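Local coordinates for variant surface glycoprotein MITAT 1.1 (Trypanosoma brucei brucei, PDB 5LY9), which forms the dense antigenic coat on the parasite surface, whose switching among many variants lets the trypanosome evade the host immune response, at residues 19-24 against 96-101; 62-67 against 313-318; 100-105 against 147-152. One frame throughout, in Å; residues are numbered along the deposited sequence.

Interaction 1: 19-24 against 96-101; sequences TELSKV and RAAAYL
Leu21 lies against the peptide carbonyl of Ala98, and that carbonyl is the flat group in play here, since no ring, amide or carboxylate meets another group across this contact. The CD1 methyl of Leu21 comes within 3.9 Å of Ala98 O, tilted about 22° from the carbonyl plane and so not over its face. Its other methyl, CD2, rests 4.0 Å from Ala98 CB, so the leucine fork straddles one residue of the helix. The CB of Ala98 is shared, with Val24 reaching it from a direction roughly at right angles to that of Leu21. There the branch point itself does the touching: Val24 CB is 3.7 Å from Ala98 CB. With CG1 anti to the backbone N (chi1 170°), CB and both methyls of Val24 bear on the alanine methyl from one side, CG1 nearer than CG2. A side chain as small as alanine lets the backbones come close, Leu21 CA and Ala98 CA being 5.7 Å apart. One turn further along, Leu101 CD2 meets Leu21 CD1 at 4.0 Å.

In this N-terminal part of the A-type variant surface glycoprotein, helix 8-21 here gives way to helix 24-55, the first arm of the long helical hairpin whose second arm is helix 62-114. A type I turn from Leu21 to Val24 links the two helices and brings both apolar residues to the same alanine. On the turn's other side, Ser22 OG donates to Thr19 O at 2.6 Å, tilted 24° from the carbonyl plane. Glu20 forms a salt bridge with Arg253, while Trp246 and Tyr167 pack on Leu101. Arg96 pairs with Glu248 and also bonds through NH2 to Pro150 O of the second subunit.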
loop_
_atom_site.group_PDB
_atom_site.type_symbol
_atom_site.label_atom_id
_atom_site.label_comp_id
_atom_site.label_asym_id
_atom_site.label_seq_id
_atom_site.Cartn_x
_atom_site.Cartn_y
_atom_site.Cartn_z
ATOM N N THR A 19 -16.006 12.028 2.186
ATOM C CA THR A 19 -16.706 10.792 1.830
ATOM C C THR A 19 -16.007 10.043 0.676
ATOM O O THR A 19 -15.781 8.851 0.767
ATOM C CB THR A 19 -18.182 11.116 1.497
ATOM O OG1 THR A 19 -18.782 11.796 2.640
ATOM C CG2 THR A 19 -18.916 9.872 1.162
ATOM N N GLU A 20 -15.645 10.750 -0.352
ATOM C CA GLU A 20 -14.969 10.118 -1.481
ATOM C C GLU A 20 -13.606 9.551 -1.056
ATOM O O GLU A 20 -13.277 8.381 -1.346
ATOM C CB GLU A 20 -14.797 11.072 -2.663
ATOM C CG GLU A 20 -14.027 10.450 -3.840
ATOM C CD GLU A 20 -14.310 11.123 -5.164
ATOM O OE1 GLU A 20 -15.533 11.163 -5.587
ATOM O OE2 GLU A 20 -13.320 11.689 -5.707
ATOM N N LEU A 21 -12.834 10.377 -0.353
ATOM C CA LEU A 21 -11.498 10.015 0.082
ATOM C C LEU A 21 -11.490 8.796 0.983
ATOM O O LEU A 21 -10.540 8.042 1.013
ATOM C CB LEU A 21 -10.717 11.178 0.659
ATOM C CG LEU A 21 -10.428 12.425 -0.184
ATOM C CD1 LEU A 21 -9.729 13.443 0.726
ATOM C CD2 LEU A 21 -9.555 12.051 -1.367
ATOM N N SER A 22 -12.568 8.575 1.703
ATOM C CA SER A 22 -12.692 7.488 2.656
ATOM C C SER A 22 -12.511 6.122 1.983
ATOM O O SER A 22 -12.057 5.214 2.651
ATOM C CB SER A 22 -14.061 7.570 3.389
ATOM O OG SER A 22 -15.040 7.118 2.521
ATOM N N LYS A 23 -12.754 6.001 0.675
ATOM C CA LYS A 23 -12.644 4.723 -0.020
ATOM C C LYS A 23 -11.378 4.532 -0.796
ATOM O O LYS A 23 -11.167 3.450 -1.327
ATOM C CB LYS A 23 -13.833 4.465 -0.958
ATOM C CG LYS A 23 -15.148 4.247 -0.239
ATOM C CD LYS A 23 -16.234 3.671 -1.171
ATOM C CE LYS A 23 -17.411 3.155 -0.348
ATOM N NZ LYS A 23 -18.402 2.638 -1.357
ATOM N N VAL A 24 -10.520 5.538 -0.856
ATOM C CA VAL A 24 -9.319 5.416 -1.663
ATOM C C VAL A 24 -8.424 4.257 -1.217
ATOM O O VAL A 24 -7.933 3.523 -2.059
ATOM C CB VAL A 24 -8.533 6.774 -1.760
ATOM C CG1 VAL A 24 -7.154 6.577 -2.393
ATOM C CG2 VAL A 24 -9.369 7.797 -2.523
ATOM N N ARG A 96 -2.094 6.756 1.241
ATOM C CA ARG A 96 -1.655 7.593 2.374
ATOM C C ARG A 96 -1.887 9.057 2.079
ATOM O O ARG A 96 -2.130 9.845 3.018
ATOM C CB ARG A 96 -0.222 7.289 2.765
ATOM C CG ARG A 96 0.869 7.769 1.836
ATOM C CD ARG A 96 1.335 9.118 2.325
ATOM N NE ARG A 96 2.551 9.691 1.685
ATOM C CZ ARG A 96 2.560 10.323 0.527
ATOM N NH1 ARG A 96 1.508 10.321 -0.306
ATOM N NH2 ARG A 96 3.663 10.910 0.121
ATOM N N ALA A 97 -1.858 9.442 0.813
ATOM C CA ALA A 97 -2.054 10.857 0.467
ATOM C C ALA A 97 -3.507 11.201 0.757
ATOM O O ALA A 97 -3.824 12.258 1.389
ATOM C CB ALA A 97 -1.773 11.080 -0.969
ATOM N N ALA A 98 -4.387 10.324 0.313
ATOM C CA ALA A 98 -5.831 10.551 0.569
ATOM C C ALA A 98 -6.133 10.553 2.067
ATOM O O ALA A 98 -6.866 11.448 2.543
ATOM C CB ALA A 98 -6.685 9.479 -0.125
ATOM N N ALA A 99 -5.528 9.595 2.803
ATOM C CA ALA A 99 -5.787 9.492 4.203
ATOM C C ALA A 99 -5.245 10.697 4.960
ATOM O O ALA A 99 -5.889 11.224 5.853
ATOM C CB ALA A 99 -5.211 8.204 4.731
ATOM N N TYR A 100 -4.069 11.206 4.555
ATOM C CA TYR A 100 -3.490 12.365 5.247
ATOM C C TYR A 100 -4.345 13.615 5.072
ATOM O O TYR A 100 -4.661 14.328 6.039
ATOM C CB TYR A 100 -2.074 12.603 4.687
ATOM C CG TYR A 100 -1.312 13.730 5.349
ATOM C CD1 TYR A 100 -1.139 13.810 6.758
ATOM C CD2 TYR A 100 -0.780 14.749 4.582
ATOM C CE1 TYR A 100 -0.423 14.814 7.326
ATOM C CE2 TYR A 100 -0.035 15.787 5.159
ATOM C CZ TYR A 100 0.122 15.834 6.542
ATOM O OH TYR A 100 0.814 16.871 7.110
ATOM N N LEU A 101 -4.718 13.898 3.823
ATOM C CA LEU A 101 -5.617 15.011 3.511
ATOM C C LEU A 101 -6.968 14.851 4.228
ATOM O O LEU A 101 -7.456 15.832 4.869
ATOM C CB LEU A 101 -5.767 15.164 1.994
ATOM C CG LEU A 101 -6.761 16.230 1.608
ATOM C CD1 LEU A 101 -6.289 17.567 2.069
ATOM C CD2 LEU A 101 -6.944 16.205 0.077
#

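Interaction 2: 62-67 against 313-318; sequences LQQLTL and KTYLDM. Unlike the reference sequence in segment 62-67: Leu65 (reference Ser).
Gln64 lies over one face of the Tyr315 ring, a close stack although both residues are partly exposed. Its CG stands 4.0 Å from the centroid of the Tyr315 ring, close to the ring normal, in a CH-pi contact displaced toward the rim. The Gln64 chain bends at chi2 (87°), which lays the amide almost flat along the ring, the two planes only 16° apart. Gln64 NE2 thereby comes to 3.6 Å from Tyr315 OH, but the two make no hydrogen bond: NE2 donates a hydrogen bond to Leu303 O instead. Phe304 meets the Tyr315 ring with the planes nearly perpendicular.

The segments 62-67 and 313-318 cross at -84°, with axes 10.5 Å apart, so the contact is confined to a few side chains. It joins the first turn of helix 62-114, just after the bend of the long hairpin characteristic of A-type variant surface glycoproteins, to the short helix 313-321 packed across it.

Leu65 forms the enclosed side of the contact, buried and walled by Tyr52 and Leu53 of helix 24-55. Its CD2 rests 4.1 Å from Tyr315 CB. At the margin, its CD1 lies 4.0 Å from Met318 CE, and there the contact runs out. The outer surface of helix 313-321 carries the exposed Lys313, whose NZ bridges to Asp317 OD2 at 2.7 Å, on the oxygen's syn lone pair; separately, two N-acetylglucosamine units of the glycan touch Leu316.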
loop_
_atom_site.group_PDB
_atom_site.type_symbol
_atom_site.label_atom_id
_atom_site.label_comp_id
_atom_site.label_asym_id
_atom_site.label_seq_id
_atom_site.Cartn_x
_atom_site.Cartn_y
_atom_site.Cartn_z
ATOM N N LEU A 62 6.642 -27.566 -31.107
ATOM C CA LEU A 62 7.698 -27.299 -30.104
ATOM C C LEU A 62 8.073 -25.814 -30.096
ATOM O O LEU A 62 8.140 -25.229 -28.997
ATOM C CB LEU A 62 8.926 -28.178 -30.347
ATOM C CG LEU A 62 10.082 -27.871 -29.396
ATOM C CD1 LEU A 62 9.645 -28.158 -27.984
ATOM C CD2 LEU A 62 11.290 -28.690 -29.748
ATOM N N GLN A 63 8.360 -25.232 -31.266
ATOM C CA GLN A 63 8.819 -23.888 -31.295
ATOM C C GLN A 63 7.720 -22.876 -30.929
ATOM O O GLN A 63 7.997 -21.933 -30.205
ATOM C CB GLN A 63 9.437 -23.483 -32.628
ATOM C CG GLN A 63 10.729 -24.252 -32.939
ATOM C CD GLN A 63 11.341 -23.828 -34.298
ATOM O OE1 GLN A 63 11.299 -22.692 -34.690
ATOM N NE2 GLN A 63 11.952 -24.747 -34.977
ATOM N N GLN A 64 6.507 -23.069 -31.430
ATOM C CA GLN A 64 5.365 -22.183 -31.077
ATOM C C GLN A 64 5.132 -22.196 -29.563
ATOM O O GLN A 64 4.985 -21.160 -28.910
ATOM C CB GLN A 64 4.095 -22.693 -31.752
ATOM C CG GLN A 64 4.149 -22.605 -33.262
ATOM C CD GLN A 64 4.768 -23.784 -33.997
ATOM O OE1 GLN A 64 5.471 -24.623 -33.445
ATOM N NE2 GLN A 64 4.565 -23.803 -35.311
ATOM N N LEU A 65 5.177 -23.370 -28.982
ATOM C CA LEU A 65 4.839 -23.508 -27.542
ATOM C C LEU A 65 5.998 -23.020 -26.628
ATOM O O LEU A 65 5.770 -22.413 -25.589
ATOM C CB LEU A 65 4.478 -24.958 -27.245
ATOM C CG LEU A 65 3.139 -25.356 -27.915
ATOM C CD1 LEU A 65 2.825 -26.786 -27.622
ATOM C CD2 LEU A 65 2.006 -24.520 -27.370
ATOM N N THR A 66 7.227 -23.264 -27.049
ATOM C CA THR A 66 8.407 -22.735 -26.350
ATOM C C THR A 66 8.323 -21.210 -26.279
ATOM O O THR A 66 8.535 -20.620 -25.237
ATOM C CB THR A 66 9.688 -23.167 -26.993
ATOM O OG1 THR A 66 9.836 -24.595 -26.879
ATOM C CG2 THR A 66 10.889 -22.528 -26.376
ATOM N N LEU A 67 8.047 -20.602 -27.412
ATOM C CA LEU A 67 7.888 -19.168 -27.524
ATOM C C LEU A 67 6.827 -18.658 -26.619
ATOM O O LEU A 67 7.025 -17.659 -25.867
ATOM C CB LEU A 67 7.599 -18.812 -28.947
ATOM C CG LEU A 67 7.401 -17.333 -29.159
ATOM C CD1 LEU A 67 8.665 -16.502 -28.810
ATOM C CD2 LEU A 67 6.941 -17.064 -30.530
ATOM N N LYS A 313 -4.018 -18.461 -31.039
ATOM C CA LYS A 313 -5.137 -19.032 -30.303
ATOM C C LYS A 313 -5.234 -20.554 -30.394
ATOM O O LYS A 313 -5.520 -21.174 -29.385
ATOM C CB LYS A 313 -6.470 -18.373 -30.700
ATOM C CG LYS A 313 -7.683 -18.969 -29.990
ATOM C CD LYS A 313 -8.920 -18.119 -30.146
ATOM C CE LYS A 313 -10.237 -18.759 -29.631
ATOM N NZ LYS A 313 -10.494 -20.190 -30.041
ATOM N N THR A 314 -5.047 -21.149 -31.583
ATOM C CA THR A 314 -5.157 -22.618 -31.725
ATOM C C THR A 314 -4.142 -23.335 -30.876
ATOM O O THR A 314 -4.534 -24.331 -30.259
ATOM C CB THR A 314 -5.078 -23.157 -33.195
ATOM O OG1 THR A 314 -3.813 -22.767 -33.720
ATOM C CG2 THR A 314 -6.128 -22.520 -34.009
ATOM N N TYR A 315 -2.937 -22.737 -30.684
ATOM C CA TYR A 315 -1.926 -23.311 -29.819
ATOM C C TYR A 315 -2.336 -23.271 -28.317
ATOM O O TYR A 315 -2.147 -24.258 -27.559
ATOM C CB TYR A 315 -0.506 -22.640 -30.046
ATOM C CG TYR A 315 -0.044 -22.966 -31.386
ATOM C CD1 TYR A 315 0.592 -24.183 -31.639
ATOM C CD2 TYR A 315 -0.356 -22.158 -32.469
ATOM C CE1 TYR A 315 0.927 -24.526 -32.933
ATOM C CE2 TYR A 315 -0.017 -22.535 -33.779
ATOM C CZ TYR A 315 0.633 -23.719 -33.966
ATOM O OH TYR A 315 1.014 -24.144 -35.222
ATOM N N LEU A 316 -2.861 -22.141 -27.899
ATOM C CA LEU A 316 -3.286 -21.971 -26.502
ATOM C C LEU A 316 -4.505 -22.905 -26.236
ATOM O O LEU A 316 -4.655 -23.466 -25.135
ATOM C CB LEU A 316 -3.628 -20.546 -26.226
ATOM C CG LEU A 316 -2.447 -19.569 -26.328
ATOM C CD1 LEU A 316 -2.907 -18.104 -26.213
ATOM C CD2 LEU A 316 -1.420 -19.904 -25.310
ATOM N N ASP A 317 -5.384 -23.003 -27.213
ATOM C CA ASP A 317 -6.526 -23.943 -27.124
ATOM C C ASP A 317 -6.121 -25.397 -26.980
ATOM O O ASP A 317 -6.688 -26.135 -26.165
ATOM C CB ASP A 317 -7.475 -23.765 -28.303
ATOM C CG ASP A 317 -8.271 -22.461 -28.240
ATOM O OD1 ASP A 317 -8.372 -21.771 -27.188
ATOM O OD2 ASP A 317 -8.819 -22.110 -29.289
ATOM N N MET A 318 -5.101 -25.803 -27.735
ATOM C CA MET A 318 -4.514 -27.120 -27.629
ATOM C C MET A 318 -3.955 -27.388 -26.234
ATOM O O MET A 318 -4.189 -28.420 -25.641
ATOM C CB MET A 318 -3.441 -27.234 -28.713
ATOM C CG MET A 318 -2.828 -28.558 -28.842
ATOM S SD MET A 318 -1.835 -28.562 -30.387
ATOM C CE MET A 318 -0.465 -27.616 -29.832
#

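Interaction 3: 100-105 against 147-152; sequences YLKGSI and LSMPET
Lys102 leaves its helix nearly straight, with CG anti to the backbone N (chi1 -180°), and only at chi4 (54°) does it bend, swinging NZ onto the carbonyl of Ser148. Met149 starts the same way but folds sooner, at chi2 and chi3, curling its thioether back against the lysine chain. The Lys102 NZ to Ser148 O hydrogen bond is 2.8 Å long and comes from above the carbonyl plane, 46° out of it, so neither lone pair is met squarely. Beside this bond, Met149 CE packs on Lys102 CD at 3.9 Å and Met149 SD lies 4.1 Å from Lys102 CE. The two side chains cross at a slant, the methionine covering the aliphatic part of the lysine just short of its charge.

Lys102 is buried, and its ammonium is well supplied: besides Ser148 O it holds Asp106 OD2 in a salt bridge and Thr18 OG1 in a hydrogen bond. The carboxylate would be expected to steady the positive charge. Nearby, Tyr100 OH bonds to Asp106 of the second subunit, Gly103 O accepts from Ser104 OG of that subunit, and Ser104 OG pairs with its Gly103 O. The arrangement is that of an extended loop laid along the flank of a long hairpin helix beside the dimer interface of an A-type variant surface glycoprotein.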
loop_
_atom_site.group_PDB
_atom_site.type_symbol
_atom_site.label_atom_id
_atom_site.label_comp_id
_atom_site.label_asym_id
_atom_site.label_seq_id
_atom_site.Cartn_x
_atom_site.Cartn_y
_atom_site.Cartn_z
ATOM N N TYR A 100 -4.069 11.206 4.555
ATOM C CA TYR A 100 -3.490 12.365 5.247
ATOM C C TYR A 100 -4.345 13.615 5.072
ATOM O O TYR A 100 -4.661 14.328 6.039
ATOM C CB TYR A 100 -2.074 12.603 4.687
ATOM C CG TYR A 100 -1.312 13.730 5.349
ATOM C CD1 TYR A 100 -1.139 13.810 6.758
ATOM C CD2 TYR A 100 -0.780 14.749 4.582
ATOM C CE1 TYR A 100 -0.423 14.814 7.326
ATOM C CE2 TYR A 100 -0.035 15.787 5.159
ATOM C CZ TYR A 100 0.122 15.834 6.542
ATOM O OH TYR A 100 0.814 16.871 7.110
ATOM N N LEU A 101 -4.718 13.898 3.823
ATOM C CA LEU A 101 -5.617 15.011 3.511
ATOM C C LEU A 101 -6.968 14.851 4.228
ATOM O O LEU A 101 -7.456 15.832 4.869
ATOM C CB LEU A 101 -5.767 15.164 1.994
ATOM C CG LEU A 101 -6.761 16.230 1.608
ATOM C CD1 LEU A 101 -6.289 17.567 2.069
ATOM C CD2 LEU A 101 -6.944 16.205 0.077
ATOM N N LYS A 102 -7.528 13.637 4.235
ATOM C CA LYS A 102 -8.784 13.375 4.925
ATOM C C LYS A 102 -8.678 13.641 6.403
ATOM O O LYS A 102 -9.613 14.212 7.045
ATOM C CB LYS A 102 -9.205 11.957 4.671
ATOM C CG LYS A 102 -10.488 11.619 5.337
ATOM C CD LYS A 102 -11.064 10.336 4.850
ATOM C CE LYS A 102 -11.999 9.632 5.810
ATOM N NZ LYS A 102 -13.143 10.483 6.308
ATOM N N GLY A 103 -7.510 13.311 6.991
ATOM C CA GLY A 103 -7.342 13.554 8.446
ATOM C C GLY A 103 -7.385 15.002 8.784
ATOM O O GLY A 103 -7.958 15.410 9.813
ATOM N N SER A 104 -6.812 15.861 7.943
ATOM C CA SER A 104 -6.870 17.260 8.212
ATOM C C SER A 104 -8.260 17.853 7.978
ATOM O O SER A 104 -8.746 18.661 8.808
ATOM C CB SER A 104 -5.896 18.079 7.326
ATOM O OG SER A 104 -4.510 17.581 7.553
ATOM N N ILE A 105 -8.915 17.463 6.867
ATOM C CA ILE A 105 -10.288 17.884 6.638
ATOM C C ILE A 105 -11.176 17.484 7.815
ATOM O O ILE A 105 -11.934 18.299 8.321
ATOM C CB ILE A 105 -10.831 17.302 5.340
ATOM C CG1 ILE A 105 -10.019 17.920 4.170
ATOM C CG2 ILE A 105 -12.324 17.562 5.219
ATOM C CD1 ILE A 105 -10.333 17.195 2.872
ATOM N N LEU A 147 -16.948 11.820 9.917
ATOM C CA LEU A 147 -15.523 12.304 10.135
ATOM C C LEU A 147 -14.773 11.101 10.744
ATOM O O LEU A 147 -14.325 11.110 11.899
ATOM C CB LEU A 147 -15.565 13.474 11.028
ATOM C CG LEU A 147 -16.478 14.570 10.535
ATOM C CD1 LEU A 147 -16.537 15.752 11.471
ATOM C CD2 LEU A 147 -16.022 15.048 9.158
ATOM N N SER A 148 -14.690 10.049 9.925
ATOM C CA SER A 148 -14.096 8.798 10.333
ATOM C C SER A 148 -13.537 8.089 9.129
ATOM O O SER A 148 -13.903 8.424 8.002
ATOM C CB SER A 148 -15.140 7.860 11.016
ATOM O OG SER A 148 -16.228 7.618 10.150
ATOM N N MET A 149 -12.717 7.057 9.352
ATOM C CA MET A 149 -12.117 6.312 8.283
ATOM C C MET A 149 -12.632 4.895 8.367
ATOM O O MET A 149 -12.599 4.284 9.454
ATOM C CB MET A 149 -10.574 6.309 8.416
ATOM C CG MET A 149 -9.803 5.473 7.388
ATOM S SD MET A 149 -9.877 6.152 5.750
ATOM C CE MET A 149 -8.624 7.439 5.890
ATOM N N PRO A 150 -13.108 4.302 7.214
ATOM C CA PRO A 150 -13.680 2.968 7.350
ATOM C C PRO A 150 -12.601 1.878 7.357
ATOM O O PRO A 150 -11.432 2.149 7.063
ATOM C CB PRO A 150 -14.552 2.813 6.106
ATOM C CG PRO A 150 -13.799 3.641 5.126
ATOM C CD PRO A 150 -13.410 4.879 5.916
ATOM N N GLU A 151 -13.014 0.677 7.688
ATOM C CA GLU A 151 -12.149 -0.492 7.557
ATOM C C GLU A 151 -11.612 -0.602 6.143
ATOM O O GLU A 151 -12.313 -0.325 5.157
ATOM C CB GLU A 151 -12.934 -1.764 7.894
ATOM C CG GLU A 151 -12.150 -3.058 7.778
ATOM C CD GLU A 151 -13.030 -4.326 7.907
ATOM O OE1 GLU A 151 -14.284 -4.210 7.910
ATOM O OE2 GLU A 151 -12.456 -5.432 8.034
ATOM N N THR A 152 -10.346 -1.014 6.019
ATOM C CA THR A 152 -9.746 -1.183 4.712
ATOM C C THR A 152 -10.178 -2.556 4.195
ATOM O O THR A 152 -9.829 -3.624 4.785
ATOM C CB THR A 152 -8.237 -1.186 4.840
ATOM O OG1 THR A 152 -7.810 0.054 5.339
ATOM C CG2 THR A 152 -7.598 -1.389 3.538
#

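All three contacts use helix 62-114, interactions 1 and 3 on adjoining turns and interaction 2 far away. Interactions 1 and 3 lie side by side, centres 6 Å apart, and share Tyr100 and Leu101; they also touch directly, Ala99 CB meeting Met149 CE at 3.7 Å. Yet their chemistry differs: interaction 1 is wholly buried and apolar, whereas interaction 3, partly buried, depends on a lysine-to-carbonyl hydrogen bond. Interaction 2 sits about 46 Å from interaction 1, centre to centre, at the helix's N-terminal turn, and is partly buried, with an aromatic face and aliphatic contacts near the glycan. The second subunit reaches residues of all three contacts.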